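Local structure of putative HAD family hydrolase (Streptomyces avermitilis, 3MMZ) at residues 110-113 and 114-117; 128-131 and 132-136. The protein is probably a HAD-type phosphatase domain of the KdsC family, part of a longer protein that probably also makes CMP-N-acylneuraminate from CTP and an N-acylneuraminate. All blocks are in the same frame, centred on the assembly; numbering follows the deposited sequence.

Contact 1. Residues 110-113 and 114-117. With CA (calcium ion), chain M.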
loop_
_atom_site.group_PDB
_atom_site.type_symbol
_atom_site.label_atom_id
_atom_site.label_comp_id
_atom_site.label_asym_id
_atom_site.label_seq_id
_atom_site.Cartn_x
_atom_site.Cartn_y
_atom_site.Cartn_z
ATOM N N ASN D 110 -21.401 -7.900 -4.677
ATOM C CA ASN D 110 -20.478 -7.445 -3.633
ATOM C C ASN D 110 -21.052 -7.452 -2.214
ATOM O O ASN D 110 -20.296 -7.295 -1.268
ATOM C CB ASN D 110 -19.996 -6.019 -3.927
ATOM C CG ASN D 110 -21.032 -4.983 -3.549
ATOM O OD1 ASN D 110 -22.125 -4.970 -4.111
ATOM N ND2 ASN D 110 -20.712 -4.136 -2.579
ATOM N N ASP D 111 -22.370 -7.598 -2.048
ATOM C CA ASP D 111 -22.945 -7.424 -0.700
ATOM C C ASP D 111 -23.993 -8.475 -0.342
ATOM O O ASP D 111 -24.410 -9.250 -1.193
ATOM C CB ASP D 111 -23.485 -5.996 -0.493
ATOM C CG ASP D 111 -23.239 -5.465 0.932
ATOM O OD1 ASP D 111 -23.358 -6.221 1.924
ATOM O OD2 ASP D 111 -22.927 -4.267 1.077
ATOM N N VAL D 112 -24.409 -8.500 0.923
ATOM C CA VAL D 112 -25.309 -9.560 1.401
ATOM C C VAL D 112 -26.645 -9.630 0.653
ATOM O O VAL D 112 -27.245 -10.716 0.529
ATOM C CB VAL D 112 -25.521 -9.499 2.935
ATOM C CG1 VAL D 112 -24.186 -9.641 3.646
ATOM C CG2 VAL D 112 -26.228 -8.209 3.348
ATOM N N ASN D 113 -27.097 -8.497 0.114
ATOM C CA ASN D 113 -28.315 -8.522 -0.694
ATOM C C ASN D 113 -28.132 -9.219 -2.047
ATOM O O ASN D 113 -29.104 -9.403 -2.771
ATOM C CB ASN D 113 -29.004 -7.145 -0.808
ATOM C CG ASN D 113 -28.200 -6.132 -1.613
ATOM O OD1 ASN D 113 -27.311 -6.478 -2.386
ATOM N ND2 ASN D 113 -28.537 -4.861 -1.441
ATOM N N ASP D 114 -26.899 -9.626 -2.368
ATOM C CA ASP D 114 -26.635 -10.415 -3.580
ATOM C C ASP D 114 -26.694 -11.926 -3.345
ATOM O O ASP D 114 -26.695 -12.716 -4.305
ATOM C CB ASP D 114 -25.269 -10.052 -4.180
ATOM C CG ASP D 114 -25.231 -8.642 -4.712
ATOM O OD1 ASP D 114 -26.116 -8.302 -5.517
ATOM O OD2 ASP D 114 -24.331 -7.871 -4.311
ATOM N N LEU D 115 -26.731 -12.334 -2.080
ATOM C CA LEU D 115 -26.650 -13.760 -1.759
ATOM C C LEU D 115 -27.794 -14.586 -2.357
ATOM O O LEU D 115 -27.549 -15.681 -2.844
ATOM C CB LEU D 115 -26.502 -14.002 -0.246
ATOM C CG LEU D 115 -25.169 -13.496 0.342
ATOM C CD1 LEU D 115 -25.244 -13.553 1.871
ATOM C CD2 LEU D 115 -23.994 -14.308 -0.188
ATOM N N PRO D 116 -29.036 -14.062 -2.342
ATOM C CA PRO D 116 -30.102 -14.825 -3.015
ATOM C C PRO D 116 -29.897 -14.974 -4.539
ATOM O O PRO D 116 -30.279 -16.003 -5.108
ATOM C CB PRO D 116 -31.379 -14.026 -2.686
ATOM C CG PRO D 116 -31.053 -13.309 -1.413
ATOM C CD PRO D 116 -29.579 -12.939 -1.557
ATOM N N CYS D 117 -29.307 -13.976 -5.195
ATOM C CA CYS D 117 -28.961 -14.116 -6.618
ATOM C C CYS D 117 -27.860 -15.154 -6.810
ATOM O O CYS D 117 -27.929 -15.963 -7.735
ATOM C CB CYS D 117 -28.520 -12.784 -7.233
ATOM S SG CYS D 117 -29.879 -11.627 -7.436
HETATM CA CA CA M . -24.024 -3.678 -4.545
HETATM O O HOH W 1 -23.391 -2.337 -2.731
HETATM O O HOH W 2 -25.323 -5.486 -3.806
HETATM O O HOH W 3 -30.041 -11.065 -4.250
HETATM O O HOH W 4 -25.956 -2.320 -4.956
#

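Contact 2. Residues 128-131 and 132-136. With CA (calcium ion), chain F.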
loop_
_atom_site.group_PDB
_atom_site.type_symbol
_atom_site.label_atom_id
_atom_site.label_comp_id
_atom_site.label_asym_id
_atom_site.label_seq_id
_atom_site.Cartn_x
_atom_site.Cartn_y
_atom_site.Cartn_z
ATOM N N ALA D 128 -13.336 -8.399 -5.353
ATOM C CA ALA D 128 -12.352 -8.516 -4.279
ATOM C C ALA D 128 -12.773 -7.779 -3.017
ATOM O O ALA D 128 -12.484 -8.234 -1.896
ATOM C CB ALA D 128 -10.985 -8.022 -4.750
ATOM N N SER D 129 -13.473 -6.660 -3.213
ATOM C CA SER D 129 -13.911 -5.790 -2.121
ATOM C C SER D 129 -15.260 -6.200 -1.506
ATOM O O SER D 129 -15.805 -5.485 -0.661
ATOM C CB SER D 129 -13.992 -4.334 -2.616
ATOM O OG SER D 129 -14.699 -4.252 -3.845
ATOM N N ALA D 130 -15.797 -7.346 -1.914
ATOM C CA ALA D 130 -17.103 -7.788 -1.423
ATOM C C ALA D 130 -17.088 -8.049 0.082
ATOM O O ALA D 130 -16.042 -8.336 0.669
ATOM C CB ALA D 130 -17.592 -9.041 -2.180
ATOM N N HIS D 131 -18.258 -7.921 0.698
ATOM C CA HIS D 131 -18.487 -8.343 2.082
ATOM C C HIS D 131 -17.924 -9.763 2.301
ATOM O O HIS D 131 -17.982 -10.618 1.410
ATOM C CB HIS D 131 -20.000 -8.297 2.360
ATOM C CG HIS D 131 -20.385 -8.585 3.783
ATOM N ND1 HIS D 131 -20.835 -7.608 4.647
ATOM C CD2 HIS D 131 -20.418 -9.747 4.482
ATOM C CE1 HIS D 131 -21.119 -8.151 5.819
ATOM N NE2 HIS D 131 -20.875 -9.450 5.744
ATOM N N ASP D 132 -17.362 -10.009 3.486
ATOM C CA ASP D 132 -16.695 -11.292 3.757
ATOM C C ASP D 132 -17.502 -12.539 3.386
ATOM O O ASP D 132 -16.972 -13.448 2.744
ATOM C CB ASP D 132 -16.245 -11.366 5.219
ATOM C CG ASP D 132 -15.086 -10.447 5.512
ATOM O OD1 ASP D 132 -14.380 -10.052 4.560
ATOM O OD2 ASP D 132 -14.861 -10.128 6.700
ATOM N N VAL D 133 -18.781 -12.579 3.766
ATOM C CA VAL D 133 -19.630 -13.752 3.474
ATOM C C VAL D 133 -19.884 -13.933 1.974
ATOM O O VAL D 133 -20.072 -15.049 1.492
ATOM C CB VAL D 133 -20.973 -13.749 4.265
ATOM C CG1 VAL D 133 -20.711 -13.687 5.771
ATOM C CG2 VAL D 133 -21.873 -12.614 3.822
ATOM N N VAL D 134 -19.866 -12.820 1.245
ATOM C CA VAL D 134 -20.090 -12.823 -0.200
ATOM C C VAL D 134 -18.872 -13.405 -0.928
ATOM O O VAL D 134 -19.016 -14.194 -1.859
ATOM C CB VAL D 134 -20.427 -11.395 -0.714
ATOM C CG1 VAL D 134 -20.634 -11.375 -2.238
ATOM C CG2 VAL D 134 -21.667 -10.854 -0.006
ATOM N N ARG D 135 -17.671 -13.021 -0.496
ATOM C CA ARG D 135 -16.446 -13.614 -1.050
ATOM C C ARG D 135 -16.460 -15.126 -0.893
ATOM O O ARG D 135 -16.156 -15.862 -1.838
ATOM C CB ARG D 135 -15.211 -13.037 -0.364
ATOM C CG ARG D 135 -14.851 -11.648 -0.805
ATOM C CD ARG D 135 -14.061 -10.947 0.280
ATOM N NE ARG D 135 -12.658 -11.338 0.403
ATOM C CZ ARG D 135 -12.108 -11.891 1.491
ATOM N NH1 ARG D 135 -12.851 -12.168 2.569
ATOM N NH2 ARG D 135 -10.798 -12.167 1.508
ATOM N N GLY D 136 -16.861 -15.593 0.285
ATOM C CA GLY D 136 -16.971 -17.039 0.533
ATOM C C GLY D 136 -18.001 -17.723 -0.359
ATOM O O GLY D 136 -17.719 -18.752 -0.972
HETATM CA CA CA F . -16.583 -20.081 -2.627
HETATM O O HOH W 5 -10.768 -10.554 -1.447
HETATM O O HOH W 6 -15.146 -18.249 -2.438
HETATM O O HOH W 7 -17.081 -22.163 -3.958
HETATM O O HOH W 8 -18.595 -21.416 -1.833
#

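Contact 1. Residues 110-113 and 114-117
In the metal-site loop of the HAD fold, where strand 105-109 leads to helix 115-120, the backbone amides of Asn110 and Asp111 both point into the carboxylate of Asp114. One oxygen, Asp114 OD2, takes both bonds, yet from different directions: the N of Asp111, 3.0 Å from that oxygen, meets its anti lone pair almost straight, at 167°, whereas the N of Asn110 arrives from above the carboxylate plane. A water brings a third hydrogen, lying 2.6 Å from Asp114 OD2 and donating as well to OD1 of Asn113. The same water is a calcium ligand, which makes Asp114 a second-shell residue. In the first shell stands Asn110, whose OD1 binds the calcium at 2.3 Å, beside Asp18 and Asp20 O; its ND2 donates to another of the metal's waters. This is consistent with the metal site of HAD phosphatases, where a later loop adds a ligand near the DxD strand end; magnesium is the expected cofactor. With chi1 at 68°, the CG of Asn113 sits between its own N and carbonyl carbon, and the amide runs alongside the Asp114 carboxylate, their planes 79° apart. Lys87 joins the two, salt-bridged to Asp114 OD1 and hydrogen-bonded to Asn113 OD1, while the Tyr107 hydroxyl is hydrogen-bonded to that same Asp114 oxygen. Asp114 N returns a bond of 2.8 Å to Asp111 O, and Leu115 N one of 3.1 Å to Val112 O, winding the loop into its 3-10 turn. Toward helix 132-137, CD1 of Leu115 rests 4.2 Å from CB of Val112, and both touch Val133.

Contact 2. Residues 128-131 and 132-136
Backbone hydrogen bonds set the turn in which His131, at the N-cap position, leads into helix 132-137. Its carbonyl oxygen receives the N of Arg135 at 3.1 Å and more weakly the N of Val134, where the N-H...O angle is only 127°.

Van der Waals contact surrounds these bonds. The imidazole of His131 swings out alongside Val133, because its CG lies anti to the backbone N (chi1 -175°); CD2 approaches CG2 of Val133 to 3.3 Å, an oblique meeting that is close for two carbons. Val134 reaches back with both branches: CG1 makes an apolar contact with CB of Ala130 at 3.8 Å, while CG2 lies against CB of His131.

Charge and water govern Arg135. Its CD lies 3.3 Å from Ala130 O; the bend at chi3 (77°) then turns NE toward a water lying in the guanidinium plane, to which it gives a hydrogen. This water donates in turn to Ala128 O, 2.9 Å away, and so bridges the loop to the helix. One turn back along the helix, Asp132 OD1 forms a rather long salt bridge with NH1 of Arg135, at 3.3 Å. The guanidinium also crosses the interface, donating from NH2 to Thr142 O and from NH1 to Val141 O of the third subunit.

Metal binding comes last: Gly136 O holds a calcium at 2.4 Å, and Arg135 O accepts from one of that ion's waters. Ala138 O of the same chain completes this chain's share, and Gly136 and Ala138 of the third subunit supply the same carbonyls, making a calcium site shared between subunits at the end of a short helix of the HAD fold.

Contacts 1 and 2 illustrate how successive strand-to-helix turns of one Rossmann-like sheet can serve different ends. Each joins a loop after a parallel strand, 105-109 or 123-126, to the helix that follows. Contact 1 sets buried Asn110, Asp111 and Asp114 beside exposed Asn113 and Pro116; in contact 2 no touching residue is fully exposed. The loops lean on one another: Asn110 O probably accepts a hydrogen bond from His131 N at 2.9 Å, and Val134 CG2 packs on the backbone of Asp111. In contact 1 a side-chain oxygen joins the metal site at the DxD strand end, with a carboxylate behind it; contact 2 offers a backbone carbonyl to an ion shared between subunits.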